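Side-chain contacts in putative esterase (Uncultured bacterium, PDB 7C4D), which probably hydrolyses carboxylic esters, as a marine bacterial carboxylesterase of the alpha/beta hydrolase fold: residues P25-H30 against H79-S84; I117-A122 against H253-Q258; A217-G222 against D226-K231. One frame throughout, in Å; residues are numbered along the deposited sequence.

Contact 1 of 3, residues P25-H30 against H79-S84; sequences PLIILH and HEFIKS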
loop_
_atom_site.group_PDB
_atom_site.type_symbol
_atom_site.label_atom_id
_atom_site.label_comp_id
_atom_site.label_asym_id
_atom_site.label_seq_id
_atom_site.Cartn_x
_atom_site.Cartn_y
_atom_site.Cartn_z
ATOM N N PRO A 25 -9.731 16.364 1.179
ATOM C CA PRO A 25 -8.430 15.702 1.160
ATOM C C PRO A 25 -8.652 14.259 0.765
ATOM O O PRO A 25 -9.703 13.675 1.027
ATOM C CB PRO A 25 -7.949 15.745 2.606
ATOM C CG PRO A 25 -8.783 16.871 3.187
ATOM C CD PRO A 25 -10.138 16.765 2.530
ATOM N N LEU A 26 -7.638 13.720 0.093
ATOM C CA LEU A 26 -7.622 12.340 -0.325
ATOM C C LEU A 26 -6.201 11.846 -0.060
ATOM O O LEU A 26 -5.249 12.343 -0.659
ATOM C CB LEU A 26 -8.011 12.284 -1.807
ATOM C CG LEU A 26 -7.920 10.916 -2.502
ATOM C CD1 LEU A 26 -8.723 9.875 -1.760
ATOM C CD2 LEU A 26 -8.421 11.019 -3.951
ATOM N N ILE A 27 -6.086 10.867 0.843
ATOM C CA ILE A 27 -4.807 10.291 1.210
ATOM C C ILE A 27 -4.654 8.957 0.497
ATOM O O ILE A 27 -5.560 8.116 0.597
ATOM C CB ILE A 27 -4.690 10.150 2.757
ATOM C CG1 ILE A 27 -4.727 11.510 3.457
ATOM C CG2 ILE A 27 -3.439 9.362 3.133
ATOM C CD1 ILE A 27 -4.765 11.476 4.986
ATOM N N ILE A 28 -3.507 8.763 -0.186
ATOM C CA ILE A 28 -3.246 7.493 -0.855
ATOM C C ILE A 28 -2.072 6.792 -0.143
ATOM O O ILE A 28 -1.047 7.419 0.104
ATOM C CB ILE A 28 -3.015 7.706 -2.366
ATOM C CG1 ILE A 28 -4.121 8.563 -2.987
ATOM C CG2 ILE A 28 -2.825 6.416 -3.155
ATOM C CD1 ILE A 28 -4.024 8.683 -4.542
ATOM N N LEU A 29 -2.247 5.507 0.196
ATOM C CA LEU A 29 -1.244 4.677 0.867
ATOM C C LEU A 29 -0.872 3.484 -0.013
ATOM O O LEU A 29 -1.700 2.613 -0.315
ATOM C CB LEU A 29 -1.781 4.157 2.210
ATOM C CG LEU A 29 -2.247 5.185 3.227
ATOM C CD1 LEU A 29 -2.626 4.478 4.520
ATOM C CD2 LEU A 29 -1.151 6.182 3.486
ATOM N N HIS A 30 0.394 3.441 -0.420
ATOM C CA HIS A 30 0.942 2.353 -1.209
ATOM C C HIS A 30 1.030 1.041 -0.380
ATOM O O HIS A 30 0.850 1.003 0.852
ATOM C CB HIS A 30 2.313 2.805 -1.715
ATOM C CG HIS A 30 3.280 2.985 -0.598
ATOM N ND1 HIS A 30 3.957 1.921 -0.027
ATOM C CD2 HIS A 30 3.626 4.071 0.120
ATOM C CE1 HIS A 30 4.697 2.344 0.965
ATOM N NE2 HIS A 30 4.522 3.668 1.078
ATOM N N HIS A 79 -2.382 8.607 11.569
ATOM C CA HIS A 79 -3.149 9.486 12.464
ATOM C C HIS A 79 -2.393 10.792 12.776
ATOM O O HIS A 79 -2.953 11.896 12.736
ATOM C CB HIS A 79 -3.546 8.729 13.740
ATOM C CG HIS A 79 -4.352 9.529 14.699
ATOM N ND1 HIS A 79 -4.390 9.240 16.040
ATOM C CD2 HIS A 79 -5.166 10.593 14.522
ATOM C CE1 HIS A 79 -5.183 10.093 16.651
ATOM N NE2 HIS A 79 -5.673 10.924 15.744
ATOM N N GLU A 80 -1.091 10.652 13.061
ATOM C CA GLU A 80 -0.197 11.779 13.310
ATOM C C GLU A 80 -0.058 12.683 12.076
ATOM O O GLU A 80 -0.067 13.905 12.209
ATOM C CB GLU A 80 1.203 11.299 13.726
ATOM C CG GLU A 80 1.251 10.570 15.062
ATOM C CD GLU A 80 0.575 11.271 16.230
ATOM O OE1 GLU A 80 -0.015 10.556 17.084
ATOM O OE2 GLU A 80 0.643 12.527 16.291
ATOM N N PHE A 81 0.100 12.083 10.888
ATOM C CA PHE A 81 0.126 12.835 9.637
ATOM C C PHE A 81 -1.120 13.705 9.463
ATOM O O PHE A 81 -1.028 14.889 9.105
ATOM C CB PHE A 81 0.418 11.937 8.431
ATOM C CG PHE A 81 0.278 12.672 7.128
ATOM C CD1 PHE A 81 1.325 13.415 6.613
ATOM C CD2 PHE A 81 -0.941 12.710 6.476
ATOM C CE1 PHE A 81 1.169 14.125 5.431
ATOM C CE2 PHE A 81 -1.092 13.414 5.291
ATOM C CZ PHE A 81 -0.033 14.116 4.760
ATOM N N ILE A 82 -2.290 13.116 9.729
ATOM C CA ILE A 82 -3.556 13.811 9.583
ATOM C C ILE A 82 -3.640 14.974 10.583
ATOM O O ILE A 82 -4.113 16.063 10.234
ATOM C CB ILE A 82 -4.698 12.765 9.653
ATOM C CG1 ILE A 82 -4.747 11.976 8.327
ATOM C CG2 ILE A 82 -6.024 13.422 9.957
ATOM C CD1 ILE A 82 -5.434 10.634 8.374
ATOM N N LYS A 83 -3.090 14.769 11.799
ATOM C CA LYS A 83 -3.022 15.811 12.820
ATOM C C LYS A 83 -2.141 16.958 12.340
ATOM O O LYS A 83 -2.579 18.103 12.319
ATOM C CB LYS A 83 -2.422 15.322 14.147
ATOM C CG LYS A 83 -3.292 14.392 14.974
ATOM C CD LYS A 83 -2.511 13.709 16.080
ATOM C CE LYS A 83 -3.397 12.957 17.050
ATOM N NZ LYS A 83 -2.591 12.309 18.109
ATOM N N SER A 84 -0.896 16.635 11.946
ATOM C CA SER A 84 0.091 17.655 11.605
ATOM C C SER A 84 -0.267 18.466 10.350
ATOM O O SER A 84 0.393 19.455 10.082
ATOM C CB SER A 84 1.477 17.098 11.513
ATOM O OG SER A 84 1.660 16.345 10.326
#

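Contact 2 of 3, residues I117-A122 against H253-Q258; sequences IVADIA and HWLHAQ. With SO4 (sulfate ion), chain E; ACT (acetate ion), chain D.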
loop_
_atom_site.group_PDB
_atom_site.type_symbol
_atom_site.label_atom_id
_atom_site.label_comp_id
_atom_site.label_asym_id
_atom_site.label_seq_id
_atom_site.Cartn_x
_atom_site.Cartn_y
_atom_site.Cartn_z
ATOM N N ILE A 117 -11.404 3.606 0.266
ATOM C CA ILE A 117 -11.245 2.666 -0.837
ATOM C C ILE A 117 -10.126 1.684 -0.494
ATOM O O ILE A 117 -9.019 2.124 -0.186
ATOM C CB ILE A 117 -10.989 3.367 -2.199
ATOM C CG1 ILE A 117 -12.185 4.215 -2.684
ATOM C CG2 ILE A 117 -10.633 2.323 -3.231
ATOM C CD1 ILE A 117 -11.870 5.076 -3.906
ATOM N N VAL A 118 -10.421 0.373 -0.550
ATOM C CA VAL A 118 -9.443 -0.680 -0.293
ATOM C C VAL A 118 -9.149 -1.460 -1.579
ATOM O O VAL A 118 -10.040 -2.150 -2.084
ATOM C CB VAL A 118 -9.919 -1.619 0.838
ATOM C CG1 VAL A 118 -9.030 -2.846 0.945
ATOM C CG2 VAL A 118 -10.023 -0.889 2.159
ATOM N N ALA A 119 -7.890 -1.361 -2.069
ATOM C CA ALA A 119 -7.472 -1.960 -3.346
ATOM C C ALA A 119 -6.784 -3.316 -3.141
ATOM O O ALA A 119 -5.668 -3.400 -2.599
ATOM C CB ALA A 119 -6.574 -1.015 -4.118
ATOM N N ASP A 120 -7.508 -4.367 -3.539
ATOM C CA ASP A 120 -7.019 -5.737 -3.685
ATOM C C ASP A 120 -6.349 -6.321 -2.422
ATOM O O ASP A 120 -5.244 -6.846 -2.500
ATOM C CB ASP A 120 -6.208 -5.916 -4.969
ATOM C CG ASP A 120 -6.219 -7.357 -5.489
ATOM O OD1 ASP A 120 -7.320 -7.909 -5.761
ATOM O OD2 ASP A 120 -5.128 -7.933 -5.615
ATOM N N ILE A 121 -7.041 -6.278 -1.274
ATOM C CA ILE A 121 -6.647 -6.982 -0.074
ATOM C C ILE A 121 -7.873 -7.144 0.825
ATOM O O ILE A 121 -8.787 -6.313 0.808
ATOM C CB ILE A 121 -5.493 -6.245 0.638
ATOM C CG1 ILE A 121 -4.791 -7.176 1.633
ATOM C CG2 ILE A 121 -5.986 -4.956 1.251
ATOM C CD1 ILE A 121 -3.671 -6.570 2.433
ATOM N N ALA A 122 -7.901 -8.227 1.611
ATOM C CA ALA A 122 -9.061 -8.491 2.455
ATOM C C ALA A 122 -8.697 -8.177 3.903
ATOM O O ALA A 122 -7.527 -8.118 4.241
ATOM C CB ALA A 122 -9.535 -9.921 2.268
ATOM N N HIS A 253 -2.850 -7.935 -9.043
ATOM C CA HIS A 253 -2.719 -7.337 -7.730
ATOM C C HIS A 253 -2.366 -5.845 -7.808
ATOM O O HIS A 253 -2.742 -5.086 -6.917
ATOM C CB HIS A 253 -1.805 -8.202 -6.864
ATOM C CG HIS A 253 -1.635 -7.660 -5.482
ATOM N ND1 HIS A 253 -2.672 -7.613 -4.569
ATOM C CD2 HIS A 253 -0.563 -7.112 -4.865
ATOM C CE1 HIS A 253 -2.241 -7.079 -3.442
ATOM N NE2 HIS A 253 -0.952 -6.770 -3.593
ATOM N N TRP A 254 -1.645 -5.423 -8.857
ATOM C CA TRP A 254 -1.296 -4.023 -9.068
ATOM C C TRP A 254 -2.261 -3.429 -10.082
ATOM O O TRP A 254 -1.875 -2.991 -11.151
ATOM C CB TRP A 254 0.181 -3.866 -9.473
ATOM C CG TRP A 254 1.125 -4.069 -8.329
ATOM C CD1 TRP A 254 1.683 -3.095 -7.557
ATOM C CD2 TRP A 254 1.586 -5.315 -7.782
ATOM N NE1 TRP A 254 2.474 -3.642 -6.586
ATOM C CE2 TRP A 254 2.430 -5.003 -6.689
ATOM C CE3 TRP A 254 1.389 -6.663 -8.102
ATOM C CZ2 TRP A 254 3.053 -5.986 -5.909
ATOM C CZ3 TRP A 254 2.014 -7.633 -7.344
ATOM C CH2 TRP A 254 2.838 -7.300 -6.263
ATOM N N LEU A 255 -3.548 -3.449 -9.726
ATOM C CA LEU A 255 -4.616 -3.110 -10.652
ATOM C C LEU A 255 -4.580 -1.634 -11.073
ATOM O O LEU A 255 -5.057 -1.267 -12.149
ATOM C CB LEU A 255 -5.965 -3.561 -10.061
ATOM C CG LEU A 255 -6.501 -2.812 -8.841
ATOM C CD1 LEU A 255 -7.823 -3.425 -8.418
ATOM C CD2 LEU A 255 -5.523 -2.812 -7.664
ATOM N N HIS A 256 -3.976 -0.773 -10.256
ATOM C CA HIS A 256 -3.971 0.647 -10.589
ATOM C C HIS A 256 -2.861 0.996 -11.578
ATOM O O HIS A 256 -2.890 2.056 -12.196
ATOM C CB HIS A 256 -3.702 1.469 -9.338
ATOM C CG HIS A 256 -2.443 1.046 -8.664
ATOM N ND1 HIS A 256 -2.300 -0.214 -8.065
ATOM C CD2 HIS A 256 -1.272 1.690 -8.495
ATOM C CE1 HIS A 256 -1.099 -0.299 -7.529
ATOM N NE2 HIS A 256 -0.461 0.860 -7.756
ATOM N N ALA A 257 -1.837 0.149 -11.635
ATOM C CA ALA A 257 -0.744 0.325 -12.574
ATOM C C ALA A 257 -1.129 -0.330 -13.896
ATOM O O ALA A 257 -0.812 0.203 -14.947
ATOM C CB ALA A 257 0.517 -0.272 -12.014
ATOM N N GLN A 258 -1.854 -1.455 -13.831
ATOM C CA GLN A 258 -2.218 -2.228 -15.016
ATOM C C GLN A 258 -3.444 -1.646 -15.728
ATOM O O GLN A 258 -3.469 -1.606 -16.949
ATOM C CB GLN A 258 -2.446 -3.702 -14.673
ATOM C CG GLN A 258 -1.164 -4.392 -14.202
ATOM C CD GLN A 258 -1.399 -5.814 -13.757
ATOM O OE1 GLN A 258 -1.344 -6.747 -14.552
ATOM N NE2 GLN A 258 -1.666 -5.992 -12.472
HETATM S S SO4 E . 2.183 0.451 -4.888
HETATM O O1 SO4 E . 3.242 1.402 -4.680
HETATM O O2 SO4 E . 2.604 -0.825 -4.351
HETATM O O3 SO4 E . 0.983 0.869 -4.190
HETATM O O4 SO4 E . 1.903 0.323 -6.289
HETATM C C ACT D . 1.595 -5.817 -0.123
HETATM O O ACT D . 1.614 -6.141 -1.333
HETATM O OXT ACT D . 1.438 -4.643 0.266
HETATM C CH3 ACT D . 1.752 -6.896 0.977
#

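Contact 3 of 3, residues A217-G222 against D226-K231; sequences ALFLKG and DYITDK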
loop_
_atom_site.group_PDB
_atom_site.type_symbol
_atom_site.label_atom_id
_atom_site.label_comp_id
_atom_site.label_asym_id
_atom_site.label_seq_id
_atom_site.Cartn_x
_atom_site.Cartn_y
_atom_site.Cartn_z
ATOM N N ALA A 217 -17.382 2.062 2.334
ATOM C CA ALA A 217 -16.132 1.506 1.878
ATOM C C ALA A 217 -16.317 0.879 0.497
ATOM O O ALA A 217 -17.354 0.298 0.198
ATOM C CB ALA A 217 -15.658 0.456 2.868
ATOM N N LEU A 218 -15.241 0.917 -0.291
ATOM C CA LEU A 218 -15.187 0.273 -1.606
ATOM C C LEU A 218 -13.992 -0.682 -1.647
ATOM O O LEU A 218 -12.871 -0.266 -1.366
ATOM C CB LEU A 218 -15.094 1.351 -2.702
ATOM C CG LEU A 218 -14.794 0.849 -4.129
ATOM C CD1 LEU A 218 -15.892 -0.083 -4.620
ATOM C CD2 LEU A 218 -14.630 2.024 -5.111
ATOM N N PHE A 219 -14.247 -1.974 -1.920
ATOM C CA PHE A 219 -13.193 -2.952 -2.152
ATOM C C PHE A 219 -13.076 -3.152 -3.662
ATOM O O PHE A 219 -14.029 -3.565 -4.335
ATOM C CB PHE A 219 -13.475 -4.245 -1.370
ATOM C CG PHE A 219 -13.308 -4.099 0.123
ATOM C CD1 PHE A 219 -14.212 -3.360 0.885
ATOM C CD2 PHE A 219 -12.190 -4.630 0.770
ATOM C CE1 PHE A 219 -14.045 -3.204 2.265
ATOM C CE2 PHE A 219 -11.997 -4.437 2.141
ATOM C CZ PHE A 219 -12.926 -3.733 2.886
ATOM N N LEU A 220 -11.898 -2.822 -4.197
ATOM C CA LEU A 220 -11.606 -3.055 -5.599
ATOM C C LEU A 220 -10.708 -4.286 -5.720
ATOM O O LEU A 220 -9.579 -4.287 -5.254
ATOM C CB LEU A 220 -10.937 -1.819 -6.196
ATOM C CG LEU A 220 -11.832 -0.607 -6.476
ATOM C CD1 LEU A 220 -10.929 0.578 -6.759
ATOM C CD2 LEU A 220 -12.709 -0.858 -7.695
ATOM N N LYS A 221 -11.229 -5.319 -6.374
ATOM C CA LYS A 221 -10.582 -6.599 -6.586
ATOM C C LYS A 221 -10.013 -6.656 -8.002
ATOM O O LYS A 221 -10.678 -6.269 -8.950
ATOM C CB LYS A 221 -11.660 -7.679 -6.517
ATOM C CG LYS A 221 -11.104 -9.090 -6.482
ATOM C CD LYS A 221 -12.070 -10.166 -6.897
ATOM C CE LYS A 221 -11.342 -11.385 -7.422
ATOM N NZ LYS A 221 -12.303 -12.292 -8.081
ATOM N N GLY A 222 -8.766 -7.108 -8.149
ATOM C CA GLY A 222 -8.263 -7.455 -9.475
ATOM C C GLY A 222 -8.821 -8.810 -9.916
ATOM O O GLY A 222 -8.836 -9.768 -9.135
ATOM N N ASP A 226 -6.048 -13.156 -6.418
ATOM C CA ASP A 226 -6.767 -13.963 -5.455
ATOM C C ASP A 226 -6.550 -13.442 -4.044
ATOM O O ASP A 226 -6.759 -14.195 -3.102
ATOM C CB ASP A 226 -6.378 -15.440 -5.548
ATOM C CG ASP A 226 -7.003 -16.125 -6.750
ATOM O OD1 ASP A 226 -8.188 -15.857 -7.036
ATOM O OD2 ASP A 226 -6.294 -16.912 -7.401
ATOM N N TYR A 227 -6.218 -12.150 -3.904
ATOM C CA TYR A 227 -6.131 -11.552 -2.575
ATOM C C TYR A 227 -7.513 -11.437 -1.952
ATOM O O TYR A 227 -7.623 -11.563 -0.732
ATOM C CB TYR A 227 -5.413 -10.199 -2.586
ATOM C CG TYR A 227 -3.916 -10.303 -2.746
ATOM C CD1 TYR A 227 -3.364 -10.865 -3.884
ATOM C CD2 TYR A 227 -3.058 -9.803 -1.782
ATOM C CE1 TYR A 227 -1.994 -10.963 -4.044
ATOM C CE2 TYR A 227 -1.683 -9.901 -1.917
ATOM C CZ TYR A 227 -1.158 -10.494 -3.046
ATOM O OH TYR A 227 0.181 -10.575 -3.197
ATOM N N ILE A 228 -8.538 -11.179 -2.790
ATOM C CA ILE A 228 -9.930 -11.190 -2.344
ATOM C C ILE A 228 -10.682 -12.320 -3.065
ATOM O O ILE A 228 -10.679 -12.391 -4.291
ATOM C CB ILE A 228 -10.627 -9.814 -2.537
ATOM C CG1 ILE A 228 -9.889 -8.650 -1.863
ATOM C CG2 ILE A 228 -12.088 -9.871 -2.107
ATOM C CD1 ILE A 228 -10.538 -7.264 -2.076
ATOM N N THR A 229 -11.334 -13.195 -2.297
ATOM C CA THR A 229 -12.168 -14.255 -2.849
ATOM C C THR A 229 -13.536 -14.185 -2.187
ATOM O O THR A 229 -13.794 -13.293 -1.395
ATOM C CB THR A 229 -11.530 -15.653 -2.697
ATOM O OG1 THR A 229 -11.114 -15.931 -1.351
ATOM C CG2 THR A 229 -10.383 -15.889 -3.658
ATOM N N ASP A 230 -14.381 -15.177 -2.469
ATOM C CA ASP A 230 -15.783 -15.136 -2.096
ATOM C C ASP A 230 -15.949 -15.453 -0.614
ATOM O O ASP A 230 -16.937 -15.048 -0.015
ATOM C CB ASP A 230 -16.615 -16.007 -3.045
ATOM C CG ASP A 230 -16.402 -15.643 -4.511
ATOM O OD1 ASP A 230 -15.314 -15.966 -5.048
ATOM O OD2 ASP A 230 -17.311 -15.011 -5.102
ATOM N N LYS A 231 -14.958 -16.129 -0.017
ATOM C CA LYS A 231 -14.972 -16.369 1.420
ATOM C C LYS A 231 -14.587 -15.115 2.206
ATOM O O LYS A 231 -14.829 -15.056 3.410
ATOM C CB LYS A 231 -14.113 -17.579 1.805
ATOM C CG LYS A 231 -12.830 -17.766 1.010
ATOM C CD LYS A 231 -11.586 -17.325 1.752
ATOM C CE LYS A 231 -10.350 -18.056 1.275
ATOM N NZ LYS A 231 -9.109 -17.477 1.843
HETATM O O HOH W 1 -13.128 -15.363 -7.103
#

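Contact 1 of 3, residues P25-H30 against H79-S84
F81 and I82, successive residues of helix 71-84, both pack against a single methyl of strand 25-29, the CD1 of I27. This is helix-on-sheet packing of the alpha/beta hydrolase fold. The helix belongs to the crossover from strand 51-55 to strand 90-95, and strand 25-29 lies between those two in the sheet, so the crossing helix covers it. Taking the helix in order, F81 comes first. Its CG stands anti to the backbone N (chi1 173°), which lets CE2 meet the strand: I27 CD1 lies 4.2 Å from F81 CE2, at the ring's edge and near its plane. The ring also packs on I55 and meets F16 edge-to-face. I82 follows and makes the closer touch: its CG1 sits 3.4 Å from I27 CD1, tight for two carbons, with its own CD1 only slightly farther off. The two isoleucines pass at a slant, the extended I27 chain (chi2 174°) bringing its last methyl against CG1 and CD1 of I82, whose side chain also rests on F105 of helix 97-108. K83, one residue on, belongs to the exposed surface of the helix and reaches back one turn. Its CE lies 3.2 Å above the plane of the H79 ring, offset toward the rim, and its NZ makes a salt bridge to E80 OE1 at 3.3 Å, reaching the carboxylate on the syn side and 33° out of its plane.

Contact 2 of 3, residues I117-A122 against H253-Q258
H253 turns the ND1 edge of its imidazole to D120 OD2, carboxylate and ring planes 53° apart, in what is probably the His-Asp part of a Ser-His-Asp triad completed by S96 on the nucleophile elbow of this alpha/beta hydrolase. H253 ND1 gives its hydrogen to D120 OD2 at 2.7 Å, with an N-H...O angle of 153°. The approach is on the anti side of the carboxylate. The histidine CG stands anti to its backbone N (chi1 -179°), which places ND1 beside OD2, while Y227 stacks on the imidazole. Three donors hold the carboxylate: H253 ND1 and S225 OG on OD2, G222 N on OD1; together they probably fix its rotation. At another edge of the ring, H253 NE2 makes a weak hydrogen bond to acetate O, 3.5 Å; that acetate also accepts from L32 N and M97 N, a placing consistent with an oxyanion hole. L255 supplies the apolar part of the contact. Its CD2 lies 4.1 Å from A119 CB and about as far from D120 CB, so the last strand residue and the base of the acid rest on one methyl. W254 offers a ring face to H253, whose CD2 sits 3.5 Å above that plane near the rim. A sulfate, probably from the crystallisation liquor, places its O4 in the ring plane of H256, whose NE2 donates to sulfate O4 at 2.8 Å.

Contact 3 of 3, residues A217-G222 against D226-K231
D230 OD1 accepts a hydrogen bond from a water at 3.1 Å, and that same water takes a weak one from K221 NZ at 3.3 Å, so a water links strand 217-222 to the loop that follows it, weakly on the lysine side. Strand 217-222 is one of the inner strands of the alpha/beta hydrolase sheet, and the loop folds back beside it before helix 232-239. K221 runs out extended, with CG anti to the backbone N (chi1 -170°), and slides past I228 in the opposite direction. Its CG lies 4.0 Å from I228 CB, and farther along its CE comes within 3.4 Å of I228 O, so the chain lies alongside the loop backbone as well as the side chain. I228 CD1 meets the edge of the F219 ring, 4.2 Å from F219 CD2. The ammonium of K221 stands 5.5 Å from D226 OD1, NZ to oxygen, and at a similar distance from D230 OD1. Apolar packing therefore carries most of the join, while D226 and D230 probably favour the lysine's charge through space, D230 also through the water, without direct ion pairing.

How the contacts relate
Strands of one central sheet supply a segment to each contact, yet the chemistry changes with place. Contact 1 is wholly apolar where its segments meet, a helix pressed on a sheet face. Contact 2, also buried, joins a strand end to the loop and short helix of 253-258 through a histidine-carboxylate hydrogen bond at the probable active site. Contact 3 is mostly buried and apolar, but K221 is partly exposed and reaches a water. Contacts 2 and 3 touch, through neighbouring strands 113-119 and 217-222 and where loop 226-231 meets segment 253-258, with contact 3 nested in the loop that contact 2 closes. Contact 1 stands apart, its centre about 19 Å from that of contact 2.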